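Local coordinates for protein photoreceptor-histidine kinase BphP (Stigmatella aurantiaca DW4/3-1, PDB 6BAF) that senses light through a bilin chromophore and, as a phytochrome-type histidine kinase, probably converts it into a phosphorylation signal, at residues G12-H17 against S34-A39; S131-A136 against C143-Q148; I213-A218 against I243-L248. All coordinates share one frame; numbering follows the deposited sequence.

Interaction 1 of 3, residues G12-H17 against S34-A39; sequences GAIQPH and SENAPA
Asn36 ND2 is gripped by two backbone carbonyls: it donates to Pro16 O at 2.9 Å and also to Gly18 O, just beyond the first segment. The bond from Asn36 ND2 to Pro16 O is bent, with an N-H...O angle of 134°. Pro16 O lies close to the amide plane of Asn36, yet the nitrogen comes from above the carbonyl plane of Pro16, 42° out of it, and not along a lone pair. The other end of the amide is fixed as well. Ser34 OG donates to Asn36 OD1 over 2.6 Å, in the carbonyl plane, and is itself hydrogen-bonded to Leu20 N, so both amide atoms are held and the rotation of the group is settled. CG of Asn36 stands between its backbone N and carbonyl carbon (chi1 64°), which turns the amide back toward the first segment although the residue sits at the N-cap of helix 37-41. Beside this polar chain the Ile14 side chain makes van der Waals contact with Ser34, its CD1 methyl 3.6 Å from Ser34 CB and 3.5 Å from Ser34 OG. Separately, Pro16 CB lies 4.0 Å from Asn36 ND2. Ile14 and Asn36 also both pack on Ala218, whose strand, 218-222, runs between 13-14 and 30-34 in the sheet. The type I turn from Ser34 to Ala37 presents Asn36, whose amide ties the residues after strand 13-14 to the end of strand 30-34, an arrangement consistent with the knot of bacteriophytochromes.

Interaction 2 of 3, residues S131-A136 against C143-Q148; sequences SRLRDA and CEAVVQ
Ala145 and Leu133 lose the most surface here, 52 and 48 Å² respectively, and their CA atoms, 5.9 Å apart, are the closest backbone pair. The CB methyl of Ala145 points at the opposing helix and lies 4.0 Å from Arg132 O and 4.3 Å from Leu133 CD1, so a side chain of one carbon meets the backbone itself. That small residue fits the short separation of the segment axes, 8.7 Å. With 159° between their N-to-C directions, the two segments form an antiparallel helical hairpin: helix 120-135 comes in, a tight connection reverses the chain, and helix 139-154 runs back. The returning helix belongs to the GAF domain and packs on its sheet, Val146 touching Ile161 of strand 158-164, so the hairpin joins helix 120-135 to that domain. Val146 also supplies the second point of contact. Its CG2, anti to the carbonyl carbon, is directed into the fork of Leu133, 3.9 Å from Leu133 CG and 4.1 Å from each of the methyls Leu133 CD1 and Leu133 CD2. The two side chains cross obliquely, and the branch point of the leucine, not one methyl tip, receives the valine. Helix 284-300 covers the same apolar side through Val296 and Met297. The guanidinium of Arg132 runs on to Glu149, further along helix 139-154, adding a salt bridge between the same two helices. Arg134, on helix 120-135, pairs with Glu295 of the second subunit.

Interaction 3 of 3, residues I213-A218 against I243-L248; sequences IDYQPA and IHLEYL. With BLR (3-[5-[(Z)-(4-ethenyl-3-methyl-5-oxidanylidene-pyrrol-2-ylidene)methyl]-2-[[5-[(Z)-(3-ethenyl-4-methyl-5-oxidanylidene-pyrrol-2-ylidene)methyl]-3-(3-hydroxy-3-oxopropyl)-4-methyl-1H-pyrrol-2-yl]methyl]-4-methyl-1H-pyrrol-3-yl]propanoic acid), chain B.
The CG2 methyl of Ile213 is the bump that fills a hollow between two leucines one helical turn apart: it lies 3.7 Å from Leu248 CD1, with Leu248 CB and Leu245 CD2 also against it. Leu245 in turn forks around the loop. Its CD2 sits 4.0 Å from Ile213 CB, while CD1 rests 3.8 Å from Tyr215 CE2, the leucine and tyrosine side chains crossing at about a right angle. Tyr215 is steadied by its hydroxyl, bonded to Ser239 OG and Val240 N. A neighbouring face of the helix meets the chromophore. CG of His244 is anti to the backbone N (chi1 -179°), placing the imidazole between Leu248 CG over one face and the bilin carbon C1A over the other. At the ring edge, His244 NE2 donates to propionate oxygen O2A of the bilin, 2.8 Å away and nearly straight at 162°. Replaced by an alanine, His244 would probably leave that propionate without this bond and a gap between Leu248 and the pyrrole. With Ile243 and Tyr247, His244 belongs to the bilin pocket, and a histidine packed on the pyrroles and bonded to a propionate is the phytochrome GAF arrangement.

From the N terminus, interaction 1 closes first, rejoining 12-17 and 34-39 across 16 residues that hold strand 19-23 and nearly all of strand 30-34. Interaction 2 follows in series, closing only the short turn between helices 120-135 and 139-154 on the opposite side of the chain's centre, about 21 Å from interaction 1 at the nearest atoms. Interaction 3 closes a longer excursion that leaves the GAF part, lends strand 218-222 to the PAS sheet and returns to helix 242-251, consistent with the phytochrome knot. None nests or crosses in sequence, yet interactions 1 and 3 touch: Tyr215 meets both Pro16 and Leu245, joining the PAS part to the helix that lines the bilin pocket.

Interaction 1 of 3, residues G12-H17 against S34-A39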
loop_
_atom_site.group_PDB
_atom_site.type_symbol
_atom_site.label_atom_id
_atom_site.label_comp_id
_atom_site.label_asym_id
_atom_site.label_seq_id
_atom_site.Cartn_x
_atom_site.Cartn_y
_atom_site.Cartn_z
ATOM N N GLY A 12 -7.237 -21.601 -24.524
ATOM C CA GLY A 12 -8.626 -21.633 -24.943
ATOM C C GLY A 12 -9.617 -21.723 -23.816
ATOM O O GLY A 12 -10.845 -21.763 -24.079
ATOM N N ALA A 13 -9.136 -21.711 -22.564
ATOM C CA ALA A 13 -10.006 -21.922 -21.415
ATOM C C ALA A 13 -9.448 -21.189 -20.204
ATOM O O ALA A 13 -8.264 -20.831 -20.154
ATOM C CB ALA A 13 -10.156 -23.414 -21.107
ATOM N N ILE A 14 -10.314 -21.001 -19.209
ATOM C CA ILE A 14 -9.956 -20.347 -17.969
ATOM C C ILE A 14 -10.309 -21.235 -16.774
ATOM O O ILE A 14 -11.066 -22.207 -16.872
ATOM C CB ILE A 14 -10.656 -18.987 -17.815
ATOM C CG1 ILE A 14 -12.153 -19.211 -17.791
ATOM C CG2 ILE A 14 -10.222 -18.017 -18.870
ATOM C CD1 ILE A 14 -12.856 -18.115 -17.085
ATOM N N GLN A 15 -9.785 -20.841 -15.628
ATOM C CA GLN A 15 -10.153 -21.450 -14.367
ATOM C C GLN A 15 -11.522 -20.920 -13.988
ATOM O O GLN A 15 -11.750 -19.710 -14.050
ATOM C CB GLN A 15 -9.110 -21.098 -13.313
ATOM C CG GLN A 15 -7.713 -21.599 -13.655
ATOM C CD GLN A 15 -6.687 -21.241 -12.584
ATOM O OE1 GLN A 15 -6.884 -21.549 -11.402
ATOM N NE2 GLN A 15 -5.597 -20.576 -12.982
ATOM N N PRO A 16 -12.477 -21.781 -13.637
ATOM C CA PRO A 16 -13.879 -21.351 -13.623
ATOM C C PRO A 16 -14.321 -20.561 -12.404
ATOM O O PRO A 16 -15.520 -20.281 -12.303
ATOM C CB PRO A 16 -14.640 -22.688 -13.706
ATOM C CG PRO A 16 -13.698 -23.678 -13.095
ATOM C CD PRO A 16 -12.326 -23.240 -13.479
ATOM N N HIS A 17 -13.437 -20.157 -11.472
ATOM C CA HIS A 17 -13.947 -19.365 -10.344
ATOM C C HIS A 17 -14.186 -17.913 -10.700
ATOM O O HIS A 17 -14.758 -17.184 -9.880
ATOM C CB HIS A 17 -12.999 -19.409 -9.140
ATOM C CG HIS A 17 -11.612 -18.934 -9.448
ATOM N ND1 HIS A 17 -10.679 -19.728 -10.086
ATOM C CD2 HIS A 17 -11.004 -17.745 -9.219
ATOM C CE1 HIS A 17 -9.550 -19.051 -10.222
ATOM N NE2 HIS A 17 -9.727 -17.837 -9.717
ATOM N N SER A 34 -16.472 -16.522 -21.357
ATOM C CA SER A 34 -16.212 -17.885 -20.938
ATOM C C SER A 34 -17.543 -18.567 -20.609
ATOM O O SER A 34 -18.516 -17.921 -20.191
ATOM C CB SER A 34 -15.240 -17.893 -19.742
ATOM O OG SER A 34 -15.792 -17.143 -18.698
ATOM N N GLU A 35 -17.590 -19.877 -20.825
ATOM C CA GLU A 35 -18.869 -20.591 -20.847
ATOM C C GLU A 35 -19.427 -20.893 -19.459
ATOM O O GLU A 35 -20.530 -21.428 -19.374
ATOM C CB GLU A 35 -18.706 -21.911 -21.609
ATOM C CG GLU A 35 -17.700 -22.809 -20.915
ATOM C CD GLU A 35 -17.488 -24.162 -21.624
ATOM O OE1 GLU A 35 -18.200 -24.400 -22.648
ATOM O OE2 GLU A 35 -16.591 -24.950 -21.169
ATOM N N ASN A 36 -18.682 -20.623 -18.381
ATOM C CA ASN A 36 -19.168 -20.692 -17.007
ATOM C C ASN A 36 -19.951 -19.462 -16.623
ATOM O O ASN A 36 -20.318 -19.300 -15.449
ATOM C CB ASN A 36 -17.992 -20.845 -16.041
ATOM C CG ASN A 36 -17.052 -19.611 -16.060
ATOM O OD1 ASN A 36 -16.877 -18.945 -17.104
ATOM N ND2 ASN A 36 -16.483 -19.289 -14.908
ATOM N N ALA A 37 -20.201 -18.563 -17.566
ATOM C CA ALA A 37 -20.952 -17.357 -17.224
ATOM C C ALA A 37 -22.335 -17.612 -16.620
ATOM O O ALA A 37 -22.773 -16.770 -15.812
ATOM C CB ALA A 37 -21.068 -16.456 -18.462
ATOM N N PRO A 38 -23.083 -18.670 -16.979
ATOM C CA PRO A 38 -24.370 -18.913 -16.279
ATOM C C PRO A 38 -24.212 -19.108 -14.778
ATOM O O PRO A 38 -24.911 -18.460 -13.984
ATOM C CB PRO A 38 -24.899 -20.183 -16.961
ATOM C CG PRO A 38 -24.241 -20.189 -18.332
ATOM C CD PRO A 38 -22.869 -19.636 -18.087
ATOM N N ALA A 39 -23.291 -19.983 -14.370
ATOM C CA ALA A 39 -23.027 -20.184 -12.953
ATOM C C ALA A 39 -22.583 -18.896 -12.269
ATOM O O ALA A 39 -23.027 -18.596 -11.157
ATOM C CB ALA A 39 -21.980 -21.274 -12.760
#

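Interaction 2 of 3, residues S131-A136 against C143-Q148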
loop_
_atom_site.group_PDB
_atom_site.type_symbol
_atom_site.label_atom_id
_atom_site.label_comp_id
_atom_site.label_asym_id
_atom_site.label_seq_id
_atom_site.Cartn_x
_atom_site.Cartn_y
_atom_site.Cartn_z
ATOM N N SER A 131 8.222 -3.066 6.594
ATOM C CA SER A 131 9.190 -2.830 7.662
ATOM C C SER A 131 9.862 -4.140 8.100
ATOM O O SER A 131 11.054 -4.139 8.435
ATOM C CB SER A 131 8.521 -2.070 8.814
ATOM O OG SER A 131 7.619 -2.889 9.506
ATOM N N ARG A 132 9.166 -5.279 8.014
ATOM C CA ARG A 132 9.856 -6.555 8.232
ATOM C C ARG A 132 10.914 -6.842 7.155
ATOM O O ARG A 132 12.009 -7.340 7.465
ATOM C CB ARG A 132 8.843 -7.681 8.322
ATOM C CG ARG A 132 8.049 -7.623 9.610
ATOM C CD ARG A 132 7.049 -8.745 9.701
ATOM N NE ARG A 132 6.077 -8.543 10.770
ATOM C CZ ARG A 132 4.774 -8.310 10.589
ATOM N NH1 ARG A 132 4.265 -8.256 9.367
ATOM N NH2 ARG A 132 3.978 -8.122 11.645
ATOM N N LEU A 133 10.637 -6.514 5.892
ATOM C CA LEU A 133 11.647 -6.739 4.868
ATOM C C LEU A 133 12.837 -5.816 5.083
ATOM O O LEU A 133 13.983 -6.194 4.815
ATOM C CB LEU A 133 11.056 -6.535 3.462
ATOM C CG LEU A 133 10.391 -7.760 2.779
ATOM C CD1 LEU A 133 9.390 -8.474 3.691
ATOM C CD2 LEU A 133 9.726 -7.326 1.432
ATOM N N ARG A 134 12.591 -4.589 5.539
ATOM C CA ARG A 134 13.712 -3.670 5.730
ATOM C C ARG A 134 14.574 -4.076 6.918
ATOM O O ARG A 134 15.783 -3.839 6.895
ATOM C CB ARG A 134 13.216 -2.241 5.895
ATOM C CG ARG A 134 12.599 -1.737 4.645
ATOM C CD ARG A 134 12.187 -0.335 4.827
ATOM N NE ARG A 134 13.385 0.487 4.976
ATOM C CZ ARG A 134 13.397 1.638 5.632
ATOM N NH1 ARG A 134 12.273 2.088 6.194
ATOM N NH2 ARG A 134 14.513 2.341 5.696
ATOM N N ASP A 135 13.993 -4.762 7.905
ATOM C CA ASP A 135 14.773 -5.282 9.031
ATOM C C ASP A 135 15.814 -6.310 8.623
ATOM O O ASP A 135 16.756 -6.531 9.391
ATOM C CB ASP A 135 13.863 -5.932 10.087
ATOM C CG ASP A 135 13.074 -4.899 10.914
ATOM O OD1 ASP A 135 13.444 -3.687 10.864
ATOM O OD2 ASP A 135 12.090 -5.307 11.606
ATOM N N ALA A 136 15.665 -6.966 7.465
ATOM C CA ALA A 136 16.626 -7.988 7.060
ATOM C C ALA A 136 17.986 -7.369 6.776
ATOM O O ALA A 136 18.090 -6.359 6.074
ATOM C CB ALA A 136 16.151 -8.732 5.804
ATOM N N CYS A 143 15.007 -13.347 2.400
ATOM C CA CYS A 143 14.214 -14.495 1.953
ATOM C C CYS A 143 13.339 -15.025 3.075
ATOM O O CYS A 143 12.141 -15.273 2.884
ATOM C CB CYS A 143 15.135 -15.609 1.400
ATOM S SG CYS A 143 16.125 -15.080 -0.025
ATOM N N GLU A 144 13.898 -15.180 4.269
ATOM C CA GLU A 144 13.067 -15.726 5.345
ATOM C C GLU A 144 11.964 -14.752 5.757
ATOM O O GLU A 144 10.848 -15.179 6.096
ATOM C CB GLU A 144 13.937 -16.105 6.559
ATOM C CG GLU A 144 13.771 -17.611 7.012
ATOM C CD GLU A 144 12.476 -17.900 7.821
ATOM O OE1 GLU A 144 11.948 -16.936 8.458
ATOM O OE2 GLU A 144 11.982 -19.081 7.808
ATOM N N ALA A 145 12.239 -13.448 5.709
ATOM C CA ALA A 145 11.202 -12.471 6.039
ATOM C C ALA A 145 10.035 -12.560 5.051
ATOM O O ALA A 145 8.862 -12.581 5.457
ATOM C CB ALA A 145 11.816 -11.063 6.068
ATOM N N VAL A 146 10.347 -12.648 3.752
ATOM C CA VAL A 146 9.318 -12.658 2.700
ATOM C C VAL A 146 8.419 -13.875 2.837
ATOM O O VAL A 146 7.187 -13.801 2.772
ATOM C CB VAL A 146 9.986 -12.634 1.314
ATOM C CG1 VAL A 146 8.967 -12.977 0.225
ATOM C CG2 VAL A 146 10.658 -11.293 1.063
ATOM N N VAL A 147 9.032 -15.017 3.058
ATOM C CA VAL A 147 8.304 -16.276 3.094
ATOM C C VAL A 147 7.409 -16.350 4.339
ATOM O O VAL A 147 6.231 -16.752 4.266
ATOM C CB VAL A 147 9.406 -17.360 2.970
ATOM C CG1 VAL A 147 9.734 -18.163 4.228
ATOM C CG2 VAL A 147 9.349 -18.101 1.657
ATOM N N GLN A 148 7.905 -15.871 5.489
ATOM C CA GLN A 148 7.047 -15.767 6.674
ATOM C C GLN A 148 5.917 -14.766 6.452
ATOM O O GLN A 148 4.762 -15.028 6.804
ATOM C CB GLN A 148 7.864 -15.333 7.904
ATOM C CG GLN A 148 8.892 -16.339 8.402
ATOM C CD GLN A 148 8.276 -17.503 9.201
ATOM O OE1 GLN A 148 7.054 -17.772 9.139
ATOM N NE2 GLN A 148 9.144 -18.240 9.913
#

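Interaction 3 of 3, residues I213-A218 against I243-L248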
loop_
_atom_site.group_PDB
_atom_site.type_symbol
_atom_site.label_atom_id
_atom_site.label_comp_id
_atom_site.label_asym_id
_atom_site.label_seq_id
_atom_site.Cartn_x
_atom_site.Cartn_y
_atom_site.Cartn_z
ATOM N N ILE A 213 -6.400 -27.289 -7.892
ATOM C CA ILE A 213 -5.951 -27.974 -9.097
ATOM C C ILE A 213 -7.022 -28.857 -9.718
ATOM O O ILE A 213 -6.802 -29.354 -10.817
ATOM C CB ILE A 213 -4.712 -28.851 -8.873
ATOM C CG1 ILE A 213 -5.105 -30.112 -8.097
ATOM C CG2 ILE A 213 -3.594 -28.026 -8.231
ATOM C CD1 ILE A 213 -3.955 -31.128 -7.982
ATOM N N ASP A 214 -8.185 -29.034 -9.074
ATOM C CA ASP A 214 -9.304 -29.838 -9.593
ATOM C C ASP A 214 -10.397 -28.899 -10.070
ATOM O O ASP A 214 -11.228 -28.430 -9.281
ATOM C CB ASP A 214 -9.858 -30.779 -8.529
ATOM C CG ASP A 214 -8.840 -31.820 -8.110
ATOM O OD1 ASP A 214 -8.179 -32.390 -9.019
ATOM O OD2 ASP A 214 -8.679 -32.034 -6.879
ATOM N N TYR A 215 -10.391 -28.607 -11.356
ATOM C CA TYR A 215 -11.402 -27.722 -11.898
ATOM C C TYR A 215 -11.686 -28.174 -13.316
ATOM O O TYR A 215 -10.832 -28.771 -13.979
ATOM C CB TYR A 215 -10.943 -26.250 -11.867
ATOM C CG TYR A 215 -9.736 -25.921 -12.750
ATOM C CD1 TYR A 215 -9.911 -25.537 -14.085
ATOM C CD2 TYR A 215 -8.443 -25.960 -12.244
ATOM C CE1 TYR A 215 -8.813 -25.228 -14.907
ATOM C CE2 TYR A 215 -7.336 -25.648 -13.041
ATOM C CZ TYR A 215 -7.542 -25.288 -14.379
ATOM O OH TYR A 215 -6.487 -24.965 -15.163
ATOM N N GLN A 216 -12.882 -27.866 -13.782
ATOM C CA GLN A 216 -13.208 -28.122 -15.164
ATOM C C GLN A 216 -12.942 -26.848 -15.956
ATOM O O GLN A 216 -13.636 -25.840 -15.718
ATOM C CB GLN A 216 -14.670 -28.555 -15.279
ATOM C CG GLN A 216 -15.159 -28.726 -16.705
ATOM C CD GLN A 216 -15.006 -30.178 -17.142
ATOM O OE1 GLN A 216 -14.234 -30.479 -18.062
ATOM N NE2 GLN A 216 -15.715 -31.098 -16.448
ATOM N N PRO A 217 -11.971 -26.831 -16.880
ATOM C CA PRO A 217 -11.672 -25.591 -17.618
ATOM C C PRO A 217 -12.919 -25.064 -18.308
ATOM O O PRO A 217 -13.734 -25.836 -18.811
ATOM C CB PRO A 217 -10.589 -26.024 -18.621
ATOM C CG PRO A 217 -9.915 -27.227 -17.982
ATOM C CD PRO A 217 -11.100 -27.949 -17.291
ATOM N N ALA A 218 -13.143 -23.749 -18.227
ATOM C CA ALA A 218 -14.309 -23.124 -18.861
ATOM C C ALA A 218 -13.873 -22.546 -20.216
ATOM O O ALA A 218 -13.082 -21.591 -20.264
ATOM C CB ALA A 218 -14.910 -22.037 -17.968
ATOM N N ILE A 243 -0.083 -30.547 -17.810
ATOM C CA ILE A 243 0.991 -31.343 -17.245
ATOM C C ILE A 243 1.466 -30.761 -15.914
ATOM O O ILE A 243 1.977 -31.495 -15.057
ATOM C CB ILE A 243 2.135 -31.462 -18.272
ATOM C CG1 ILE A 243 3.240 -32.366 -17.755
ATOM C CG2 ILE A 243 2.761 -30.141 -18.535
ATOM C CD1 ILE A 243 4.285 -32.712 -18.820
ATOM N N HIS A 244 1.367 -29.436 -15.723
ATOM C CA HIS A 244 1.710 -28.893 -14.415
ATOM C C HIS A 244 0.676 -29.307 -13.374
ATOM O O HIS A 244 1.035 -29.626 -12.237
ATOM C CB HIS A 244 1.841 -27.364 -14.464
ATOM C CG HIS A 244 2.216 -26.760 -13.150
ATOM N ND1 HIS A 244 3.337 -27.154 -12.448
ATOM C CD2 HIS A 244 1.581 -25.845 -12.373
ATOM C CE1 HIS A 244 3.407 -26.473 -11.320
ATOM N NE2 HIS A 244 2.359 -25.663 -11.252
ATOM N N LEU A 245 -0.607 -29.324 -13.738
ATOM C CA LEU A 245 -1.600 -29.797 -12.777
ATOM C C LEU A 245 -1.332 -31.234 -12.339
ATOM O O LEU A 245 -1.623 -31.583 -11.183
ATOM C CB LEU A 245 -3.002 -29.662 -13.337
ATOM C CG LEU A 245 -3.333 -28.200 -13.605
ATOM C CD1 LEU A 245 -4.678 -28.089 -14.263
ATOM C CD2 LEU A 245 -3.264 -27.327 -12.277
ATOM N N GLU A 246 -0.737 -32.076 -13.215
ATOM C CA GLU A 246 -0.441 -33.442 -12.787
ATOM C C GLU A 246 0.841 -33.509 -11.974
ATOM O O GLU A 246 0.939 -34.325 -11.055
ATOM C CB GLU A 246 -0.401 -34.398 -13.986
ATOM C CG GLU A 246 -0.652 -35.867 -13.528
ATOM C CD GLU A 246 -2.127 -36.155 -13.119
ATOM O OE1 GLU A 246 -2.385 -37.220 -12.474
ATOM O OE2 GLU A 246 -3.039 -35.320 -13.435
ATOM N N TYR A 247 1.811 -32.633 -12.249
ATOM C CA TYR A 247 2.900 -32.438 -11.309
ATOM C C TYR A 247 2.379 -32.116 -9.905
ATOM O O TYR A 247 2.878 -32.657 -8.921
ATOM C CB TYR A 247 3.793 -31.316 -11.798
ATOM C CG TYR A 247 5.038 -31.025 -10.967
ATOM C CD1 TYR A 247 6.206 -31.678 -11.258
ATOM C CD2 TYR A 247 5.078 -30.040 -9.956
ATOM C CE1 TYR A 247 7.354 -31.426 -10.611
ATOM C CE2 TYR A 247 6.315 -29.771 -9.231
ATOM C CZ TYR A 247 7.433 -30.489 -9.586
ATOM O OH TYR A 247 8.702 -30.343 -9.005
ATOM N N LEU A 248 1.397 -31.212 -9.794
ATOM C CA LEU A 248 0.923 -30.788 -8.480
ATOM C C LEU A 248 0.207 -31.939 -7.794
ATOM O O LEU A 248 0.481 -32.244 -6.627
ATOM C CB LEU A 248 0.004 -29.551 -8.601
ATOM C CG LEU A 248 0.726 -28.243 -8.998
ATOM C CD1 LEU A 248 -0.164 -26.975 -9.058
ATOM C CD2 LEU A 248 1.892 -28.039 -8.097
HETATM C CHA BLR B . 4.949 -24.250 -13.878
HETATM N NA BLR B . 6.299 -25.479 -12.121
HETATM C C1A BLR B . 5.565 -24.428 -12.515
HETATM C C2A BLR B . 5.450 -23.498 -11.478
HETATM C C3A BLR B . 6.152 -23.976 -10.430
HETATM C C4A BLR B . 6.662 -25.217 -10.837
HETATM C CMA BLR B . 6.323 -23.244 -9.065
HETATM C CAA BLR B . 4.681 -22.178 -11.568
HETATM C CBA BLR B . 3.157 -22.352 -11.341
HETATM C CGA BLR B . 2.817 -22.526 -9.852
HETATM O O1A BLR B . 3.146 -21.586 -9.071
HETATM O O2A BLR B . 2.228 -23.576 -9.386
HETATM C CHB BLR B . 7.540 -26.204 -10.098
HETATM N NB BLR B . 6.505 -26.136 -7.803
HETATM C C1B BLR B . 7.611 -26.367 -8.808
HETATM C C2B BLR B . 8.782 -26.856 -8.041
HETATM C C3B BLR B . 8.491 -26.925 -6.667
HETATM C C4B BLR B . 7.087 -26.487 -6.433
HETATM C CMB BLR B . 10.151 -27.225 -8.624
HETATM O OB BLR B . 6.493 -26.429 -5.416
HETATM C CAB BLR B . 9.530 -27.363 -5.622
HETATM C CBB BLR B . 9.291 -27.288 -4.333
HETATM N NC BLR B . 6.717 -29.360 -14.989
HETATM C C1C BLR B . 7.471 -30.666 -14.806
HETATM C C2C BLR B . 7.623 -31.234 -16.179
HETATM C C3C BLR B . 7.053 -30.387 -17.165
HETATM C C4C BLR B . 6.461 -29.197 -16.478
HETATM C CMC BLR B . 8.337 -32.545 -16.433
HETATM O OC BLR B . 7.845 -31.148 -13.792
HETATM C CAC BLR B . 7.025 -30.653 -18.683
HETATM C CBC BLR B . 8.143 -30.929 -19.377
HETATM C CHD BLR B . 5.846 -28.215 -17.061
HETATM N ND BLR B . 5.699 -26.454 -15.014
HETATM C C1D BLR B . 5.414 -26.938 -16.383
HETATM C C2D BLR B . 4.586 -25.989 -17.108
HETATM C C3D BLR B . 4.357 -24.862 -16.212
HETATM C C4D BLR B . 5.050 -25.101 -14.895
HETATM C CMD BLR B . 4.092 -26.159 -18.551
HETATM C CAD BLR B . 3.530 -23.633 -16.529
HETATM C CBD BLR B . 2.142 -23.822 -15.939
HETATM C CGD BLR B . 1.421 -22.600 -16.475
HETATM O O1D BLR B . 1.825 -21.438 -16.130
HETATM O O2D BLR B . 0.493 -22.766 -17.324
#